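Local coordinates for protein HTH-type dhaKLM operon transcriptional activator DhaS (Lactococcus lactis, PDB 2IU5) that activates transcription of the dhaKLM operon in complex with DhaQ in response to dihydroxyacetone, binding an inverted repeat that partly overlaps the -35 promoter sequence, at residues K102-V105 against N109-H112; I116-L121 against A155-S160. The protein carries 1 engineered substitution. All blocks are in the same frame, centred on the assembly; numbering follows the deposited sequence.

Interaction 1. Residues K102-V105 against N109-H112; sequences KIFV and NFEH
Next to I103 and F104, which touch F110 through CG2 and through ring atoms CD1, CE1 and CZ, the ammonium NZ of K102 is hydrogen-bonded to two backbone carbonyls, those of M26 and N29, and so fastens helix 97-106 to the DNA-binding end of this TetR-family, all-helical fold. The contact is a corner between two consecutive helices of the C-terminal region: helix 97-106 ends, the chain turns and continues as helix 110-132. The touching side chains are apolar, with E111 at the margin. With CG anti to the backbone N (chi1 -170°), the F110 ring swings out between the two neighbours, one at its face and one at its edge. I103 CG2 sits over one face, 3.8 Å from the ring centroid and 22° off the normal, a CH-pi contact that is closest at F110 CG (3.5 Å). F104 makes a T-shaped stack: the edge of F110 is directed at the F104 face, with centroids 5.2 Å apart and planes at 73°. F65 of helix 57-73 also meets the F110 ring, and I103 reaches L61 and F65 of that helix. Cutting F110 back to an alanine is likely to open a gap at the corner, stripping the F104 face of its edge partner and I103 CG2 of its aromatic floor. F104 CE1, 3.5 Å from F110 CD2, also lies 4.2 Å from CA of the adjoining E111, near the F104 ring plane.

Interaction 2. Residues I116-L121 against A155-S160; sequences IQWENL and AITRES
W118 and T157 carry this contact, the indole reaching from helix 110-132 and the threonine from helix 139-163 in opposite directions, with the nearest CA atoms, those of W118 and T157, 10.0 Å apart. It is a buried helix-helix contact of the C-terminal regulatory bundle of a TetR-type protein. The tight part is small. The CZ2 corner of the indole meets the branched end of T157, at 3.8 Å from CG2 and 3.6 Å from OG1, while NE1 stands 3.4 Å from the same OG1. The hydroxyl approaches the ring system obliquely. T157 holds OG1 between its backbone N and carbonyl carbon (chi1 60°), where it is hydrogen-bonded to I153 O one turn back. L86, L89 and L93 of helix 82-95 and A150, I153 and C154 of helix 139-163 pack around the rest of W118, and F114 meets it edge-to-face. The other flanks of the two helices turn elsewhere: I116 and E159 are exposed, while A155 and I156 pack on A151 and F144 of the second subunit. S160 OG gives its proton to I156 O (3.0 Å), which also accepts S160 N from the opposite face of its carbonyl plane. The chemistry implies a join resting largely on the shape and bulk of the indole, whose NE1 and CZ2 lie against a hydroxyl with I153 O as its stronger polar partner.

Overall arrangement
From the N terminus, the chain runs through the helices of the tetR-type domain (13-28, 36-43 and 57-73) and then helix 82-95 before either contact forms. Interaction 1 closes over the three residues between its segments, joining helices 97-106 and 110-132. Interaction 2 opens further along helix 110-132 and closes over 33 intervening residues, mostly helical, on helix 139-163, so the two follow in series and neither crosses the other. Their centres lie about 12 Å apart. R158 of interaction 2 bridges them, its CG packing 3.7 Å from F104 CZ while its NE makes a long, weak ion pair with E111. Together they tie the corner beside the N-terminal domain to the helix that meets the second subunit.

Interaction 1. Residues K102-V105 against N109-H112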
ATOM      1  N   LYS A 102      -3.458  18.111   3.948  1.00 19.81           N
ATOM      2  CA  LYS A 102      -4.304  18.870   3.041  1.00 19.54           C
ATOM      3  C   LYS A 102      -4.283  18.362   1.622  1.00 20.22           C
ATOM      4  O   LYS A 102      -5.321  18.309   0.972  1.00 21.56           O
ATOM      5  CB  LYS A 102      -4.003  20.360   3.110  1.00 19.04           C
ATOM      6  CG  LYS A 102      -4.406  20.949   4.435  1.00 18.76           C
ATOM      7  CD  LYS A 102      -3.932  22.388   4.572  1.00 21.37           C
ATOM      8  CE  LYS A 102      -4.350  22.918   5.925  1.00 22.32           C
ATOM      9  NZ  LYS A 102      -3.714  24.220   6.294  1.00 23.22           N
ATOM     10  N   ILE A 103      -3.110  17.988   1.143  1.00 18.96           N
ATOM     11  CA  ILE A 103      -2.981  17.493  -0.224  1.00 21.27           C
ATOM     12  C   ILE A 103      -3.709  16.163  -0.401  1.00 20.34           C
ATOM     13  O   ILE A 103      -4.330  15.930  -1.446  1.00 21.37           O
ATOM     14  CB  ILE A 103      -1.528  17.313  -0.608  1.00 22.51           C
ATOM     15  CG1 ILE A 103      -0.785  18.656  -0.579  1.00 24.53           C
ATOM     16  CG2 ILE A 103      -1.428  16.647  -1.982  1.00 25.02           C
ATOM     17  CD1 ILE A 103      -1.431  19.737  -1.396  1.00 28.30           C
ATOM     18  N   PHE A 104      -3.654  15.281   0.590  1.00 20.35           N
ATOM     19  CA  PHE A 104      -4.386  14.028   0.465  1.00 22.47           C
ATOM     20  C   PHE A 104      -5.885  14.282   0.342  1.00 23.03           C
ATOM     21  O   PHE A 104      -6.592  13.473  -0.261  1.00 25.44           O
ATOM     22  CB  PHE A 104      -4.100  13.064   1.619  1.00 23.07           C
ATOM     23  CG  PHE A 104      -2.808  12.335   1.481  1.00 23.43           C
ATOM     24  CD1 PHE A 104      -2.600  11.465   0.420  1.00 24.80           C
ATOM     25  CD2 PHE A 104      -1.788  12.517   2.405  1.00 23.33           C
ATOM     26  CE1 PHE A 104      -1.383  10.784   0.296  1.00 25.94           C
ATOM     27  CE2 PHE A 104      -0.575  11.840   2.285  1.00 24.59           C
ATOM     28  CZ  PHE A 104      -0.384  10.973   1.221  1.00 23.65           C
ATOM     29  N   VAL A 105      -6.367  15.389   0.904  1.00 22.78           N
ATOM     30  CA  VAL A 105      -7.776  15.791   0.753  1.00 26.14           C
ATOM     31  C   VAL A 105      -8.077  16.412  -0.615  1.00 25.60           C
ATOM     32  O   VAL A 105      -9.078  16.053  -1.251  1.00 26.78           O
ATOM     33  CB  VAL A 105      -8.227  16.754   1.874  1.00 25.00           C
ATOM     34  CG1 VAL A 105      -9.625  17.309   1.570  1.00 27.22           C
ATOM     35  CG2 VAL A 105      -8.231  16.035   3.212  1.00 26.88           C
ATOM     36  N   ASN A 109      -5.265  12.199  -6.917  1.00 33.13           N
ATOM     37  CA  ASN A 109      -4.207  11.507  -7.643  1.00 31.72           C
ATOM     38  C   ASN A 109      -2.872  11.551  -6.917  1.00 30.44           C
ATOM     39  O   ASN A 109      -1.892  10.936  -7.348  1.00 29.11           O
ATOM     40  CB  ASN A 109      -4.040  12.068  -9.054  1.00 34.29           C
ATOM     41  CG  ASN A 109      -5.128  11.598 -10.011  1.00 34.44           C
ATOM     42  OD1 ASN A 109      -5.769  10.562  -9.795  1.00 37.80           O
ATOM     43  ND2 ASN A 109      -5.341  12.363 -11.081  1.00 36.83           N
ATOM     44  N   PHE A 110      -2.827  12.281  -5.812  1.00 26.33           N
ATOM     45  CA  PHE A 110      -1.599  12.331  -5.063  1.00 25.16           C
ATOM     46  C   PHE A 110      -1.083  11.008  -4.511  1.00 23.41           C
ATOM     47  O   PHE A 110       0.134  10.787  -4.483  1.00 23.63           O
ATOM     48  CB  PHE A 110      -1.668  13.341  -3.926  1.00 26.36           C
ATOM     49  CG  PHE A 110      -0.333  13.551  -3.318  1.00 24.31           C
ATOM     50  CD1 PHE A 110       0.648  14.246  -4.005  1.00 23.09           C
ATOM     51  CD2 PHE A 110      -0.037  13.047  -2.064  1.00 23.47           C
ATOM     52  CE1 PHE A 110       1.894  14.444  -3.450  1.00 24.75           C
ATOM     53  CE2 PHE A 110       1.213  13.244  -1.510  1.00 23.79           C
ATOM     54  CZ  PHE A 110       2.181  13.942  -2.201  1.00 26.45           C
ATOM     55  N   GLU A 111      -1.985  10.144  -4.069  1.00 25.10           N
ATOM     56  CA  GLU A 111      -1.591   8.857  -3.479  1.00 26.47           C
ATOM     57  C   GLU A 111      -0.718   8.088  -4.464  1.00 25.14           C
ATOM     58  O   GLU A 111       0.233   7.408  -4.081  1.00 23.74           O
ATOM     59  CB  GLU A 111      -2.833   8.025  -3.146  1.00 28.60           C
ATOM     60  CG  GLU A 111      -2.545   6.624  -2.608  1.00 33.92           C
ATOM     61  CD  GLU A 111      -3.815   5.862  -2.254  1.00 35.24           C
ATOM     62  OE1 GLU A 111      -4.182   5.808  -1.054  1.00 40.44           O
ATOM     63  OE2 GLU A 111      -4.456   5.310  -3.175  1.00 40.88           O
ATOM     64  N   HIS A 112      -1.047   8.198  -5.742  1.00 23.72           N
ATOM     65  CA  HIS A 112      -0.300   7.468  -6.759  1.00 23.70           C
ATOM     66  C   HIS A 112       1.081   8.065  -6.964  1.00 22.66           C
ATOM     67  O   HIS A 112       2.068   7.343  -7.072  1.00 22.51           O
ATOM     68  CB  HIS A 112      -1.090   7.424  -8.063  1.00 25.85           C
ATOM     69  CG  HIS A 112      -2.493   6.938  -7.887  1.00 30.84           C
ATOM     70  ND1 HIS A 112      -2.789   5.722  -7.305  1.00 35.80           N
ATOM     71  CD2 HIS A 112      -3.681   7.502  -8.212  1.00 35.49           C
ATOM     72  CE1 HIS A 112      -4.102   5.560  -7.281  1.00 37.29           C
ATOM     73  NE2 HIS A 112      -4.665   6.625  -7.826  1.00 37.50           N
TER

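Interaction 2. Residues I116-L121 against A155-S160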
ATOM      1  N   ILE A 116       4.819   6.342  -6.080  1.00 19.16           N
ATOM      2  CA  ILE A 116       5.943   6.383  -7.015  1.00 20.53           C
ATOM      3  C   ILE A 116       7.199   6.946  -6.334  1.00 18.64           C
ATOM      4  O   ILE A 116       8.307   6.463  -6.589  1.00 19.51           O
ATOM      5  CB  ILE A 116       5.571   7.183  -8.256  1.00 21.18           C
ATOM      6  CG1 ILE A 116       4.599   6.379  -9.129  1.00 23.28           C
ATOM      7  CG2 ILE A 116       6.839   7.481  -9.050  1.00 22.28           C
ATOM      8  CD1 ILE A 116       4.030   7.162 -10.306  1.00 26.22           C
ATOM      9  N   GLN A 117       7.035   7.945  -5.471  1.00 20.37           N
ATOM     10  CA  GLN A 117       8.172   8.485  -4.702  1.00 20.24           C
ATOM     11  C   GLN A 117       8.857   7.418  -3.847  1.00 20.08           C
ATOM     12  O   GLN A 117      10.093   7.326  -3.794  1.00 21.24           O
ATOM     13  CB  GLN A 117       7.752   9.673  -3.865  1.00 22.67           C
ATOM     14  CG  GLN A 117       7.064  10.745  -4.713  1.00 23.13           C
ATOM     15  CD  GLN A 117       7.769  10.938  -6.027  1.00 25.32           C
ATOM     16  OE1 GLN A 117       8.955  11.303  -6.085  1.00 26.25           O
ATOM     17  NE2 GLN A 117       7.048  10.694  -7.118  1.00 26.14           N
ATOM     18  N   TRP A 118       8.029   6.612  -3.192  1.00 18.72           N
ATOM     19  CA  TRP A 118       8.566   5.513  -2.381  1.00 19.16           C
ATOM     20  C   TRP A 118       9.232   4.470  -3.243  1.00 19.19           C
ATOM     21  O   TRP A 118      10.258   3.889  -2.846  1.00 19.61           O
ATOM     22  CB  TRP A 118       7.488   4.913  -1.458  1.00 18.81           C
ATOM     23  CG  TRP A 118       7.116   5.887  -0.387  1.00 18.74           C
ATOM     24  CD1 TRP A 118       5.923   6.530  -0.249  1.00 20.03           C
ATOM     25  CD2 TRP A 118       7.944   6.344   0.705  1.00 19.15           C
ATOM     26  NE1 TRP A 118       5.952   7.349   0.847  1.00 21.69           N
ATOM     27  CE2 TRP A 118       7.176   7.261   1.451  1.00 20.44           C
ATOM     28  CE3 TRP A 118       9.252   6.073   1.116  1.00 21.14           C
ATOM     29  CZ2 TRP A 118       7.672   7.899   2.585  1.00 20.06           C
ATOM     30  CZ3 TRP A 118       9.744   6.713   2.251  1.00 21.92           C
ATOM     31  CH2 TRP A 118       8.955   7.613   2.964  1.00 21.06           C
ATOM     32  N   GLU A 119       8.661   4.224  -4.418  1.00 18.56           N
ATOM     33  CA  GLU A 119       9.323   3.333  -5.358  1.00 19.09           C
ATOM     34  C   GLU A 119      10.687   3.877  -5.773  1.00 18.24           C
ATOM     35  O   GLU A 119      11.632   3.100  -5.945  1.00 19.67           O
ATOM     36  CB  GLU A 119       8.421   3.008  -6.540  1.00 21.41           C
ATOM     37  CG  GLU A 119       7.218   2.163  -6.107  1.00 22.64           C
ATOM     38  CD  GLU A 119       6.276   1.815  -7.224  1.00 28.48           C
ATOM     39  OE1 GLU A 119       6.342   2.441  -8.313  1.00 30.07           O
ATOM     40  OE2 GLU A 119       5.456   0.893  -6.988  1.00 29.37           O
ATOM     41  N   ASN A 120      10.770   5.198  -5.921  1.00 19.12           N
ATOM     42  CA  ASN A 120      12.032   5.796  -6.357  1.00 18.79           C
ATOM     43  C   ASN A 120      13.032   5.606  -5.208  1.00 18.56           C
ATOM     44  O   ASN A 120      14.198   5.298  -5.449  1.00 20.28           O
ATOM     45  CB  ASN A 120      11.815   7.279  -6.674  1.00 19.48           C
ATOM     46  CG  ASN A 120      11.126   7.489  -8.023  1.00 21.47           C
ATOM     47  OD1 ASN A 120      10.958   6.565  -8.804  1.00 22.40           O
ATOM     48  ND2 ASN A 120      10.723   8.728  -8.280  1.00 23.33           N
ATOM     49  N   LEU A 121      12.564   5.781  -3.973  1.00 19.02           N
ATOM     50  CA  LEU A 121      13.440   5.560  -2.815  1.00 18.63           C
ATOM     51  C   LEU A 121      13.935   4.109  -2.811  1.00 18.75           C
ATOM     52  O   LEU A 121      15.135   3.862  -2.660  1.00 18.43           O
ATOM     53  CB  LEU A 121      12.727   5.915  -1.509  1.00 21.22           C
ATOM     54  CG  LEU A 121      13.614   5.636  -0.287  1.00 25.02           C
ATOM     55  CD1 LEU A 121      14.964   6.349  -0.290  1.00 25.95           C
ATOM     56  CD2 LEU A 121      12.885   5.819   1.016  1.00 28.80           C
ATOM     57  N   ALA A 155       1.861   3.151   2.546  1.00 18.96           N
ATOM     58  CA  ALA A 155       0.637   2.996   3.325  1.00 18.31           C
ATOM     59  C   ALA A 155       0.811   3.509   4.755  1.00 18.76           C
ATOM     60  O   ALA A 155      -0.059   4.192   5.298  1.00 19.89           O
ATOM     61  CB  ALA A 155       0.218   1.527   3.353  1.00 19.82           C
ATOM     62  N   ILE A 156       1.944   3.169   5.355  1.00 19.61           N
ATOM     63  CA  ILE A 156       2.215   3.517   6.742  1.00 21.04           C
ATOM     64  C   ILE A 156       2.378   5.032   6.859  1.00 20.14           C
ATOM     65  O   ILE A 156       1.829   5.648   7.776  1.00 20.95           O
ATOM     66  CB  ILE A 156       3.490   2.829   7.235  1.00 24.43           C
ATOM     67  CG1 ILE A 156       3.250   1.322   7.393  1.00 26.71           C
ATOM     68  CG2 ILE A 156       3.970   3.480   8.519  1.00 25.75           C
ATOM     69  CD1 ILE A 156       2.332   0.982   8.512  1.00 30.38           C
ATOM     70  N   THR A 157       3.119   5.632   5.939  1.00 18.95           N
ATOM     71  CA  THR A 157       3.387   7.070   6.049  1.00 18.59           C
ATOM     72  C   THR A 157       2.165   7.898   5.683  1.00 18.72           C
ATOM     73  O   THR A 157       1.878   8.899   6.338  1.00 19.64           O
ATOM     74  CB  THR A 157       4.622   7.508   5.237  1.00 18.68           C
ATOM     75  OG1 THR A 157       4.410   7.208   3.851  1.00 20.54           O
ATOM     76  CG2 THR A 157       5.864   6.818   5.751  1.00 19.55           C
ATOM     77  N   ARG A 158       1.421   7.496   4.652  1.00 19.08           N
ATOM     78  CA  ARG A 158       0.136   8.144   4.393  1.00 19.29           C
ATOM     79  C   ARG A 158      -0.774   8.130   5.617  1.00 18.41           C
ATOM     80  O   ARG A 158      -1.342   9.158   5.987  1.00 20.80           O
ATOM     81  CB  ARG A 158      -0.597   7.498   3.210  1.00 21.02           C
ATOM     82  CG  ARG A 158      -1.997   8.096   2.998  1.00 21.60           C
ATOM     83  CD  ARG A 158      -2.718   7.482   1.790  1.00 25.59           C
ATOM     84  NE  ARG A 158      -4.113   7.905   1.665  1.00 30.13           N
ATOM     85  CZ  ARG A 158      -5.131   7.389   2.350  1.00 33.13           C
ATOM     86  NH1 ARG A 158      -4.937   6.412   3.231  1.00 34.93           N
ATOM     87  NH2 ARG A 158      -6.361   7.857   2.149  1.00 34.58           N
ATOM     88  N   GLU A 159      -0.927   6.979   6.252  1.00 19.22           N
ATOM     89  CA  GLU A 159      -1.802   6.900   7.423  1.00 21.21           C
ATOM     90  C   GLU A 159      -1.298   7.800   8.545  1.00 20.26           C
ATOM     91  O   GLU A 159      -2.085   8.488   9.188  1.00 21.62           O
ATOM     92  CB  GLU A 159      -1.938   5.461   7.914  1.00 23.21           C
ATOM     93  CG  GLU A 159      -2.764   5.343   9.180  1.00 28.60           C
ATOM     94  CD  GLU A 159      -2.831   3.913   9.687  1.00 34.92           C
ATOM     95  OE1 GLU A 159      -1.853   3.162   9.459  1.00 40.61           O
ATOM     96  OE2 GLU A 159      -3.855   3.550  10.307  1.00 36.97           O
ATOM     97  N   SER A 160       0.006   7.803   8.784  1.00 20.73           N
ATOM     98  CA  SER A 160       0.574   8.617   9.859  1.00 20.94           C
ATOM     99  C   SER A 160       0.344  10.106   9.572  1.00 19.92           C
ATOM    100  O   SER A 160       0.002  10.885  10.467  1.00 20.37           O
ATOM    101  CB  SER A 160       2.066   8.359   9.914  1.00 22.81           C
ATOM    102  OG  SER A 160       2.266   7.042  10.388  1.00 26.64           O
TER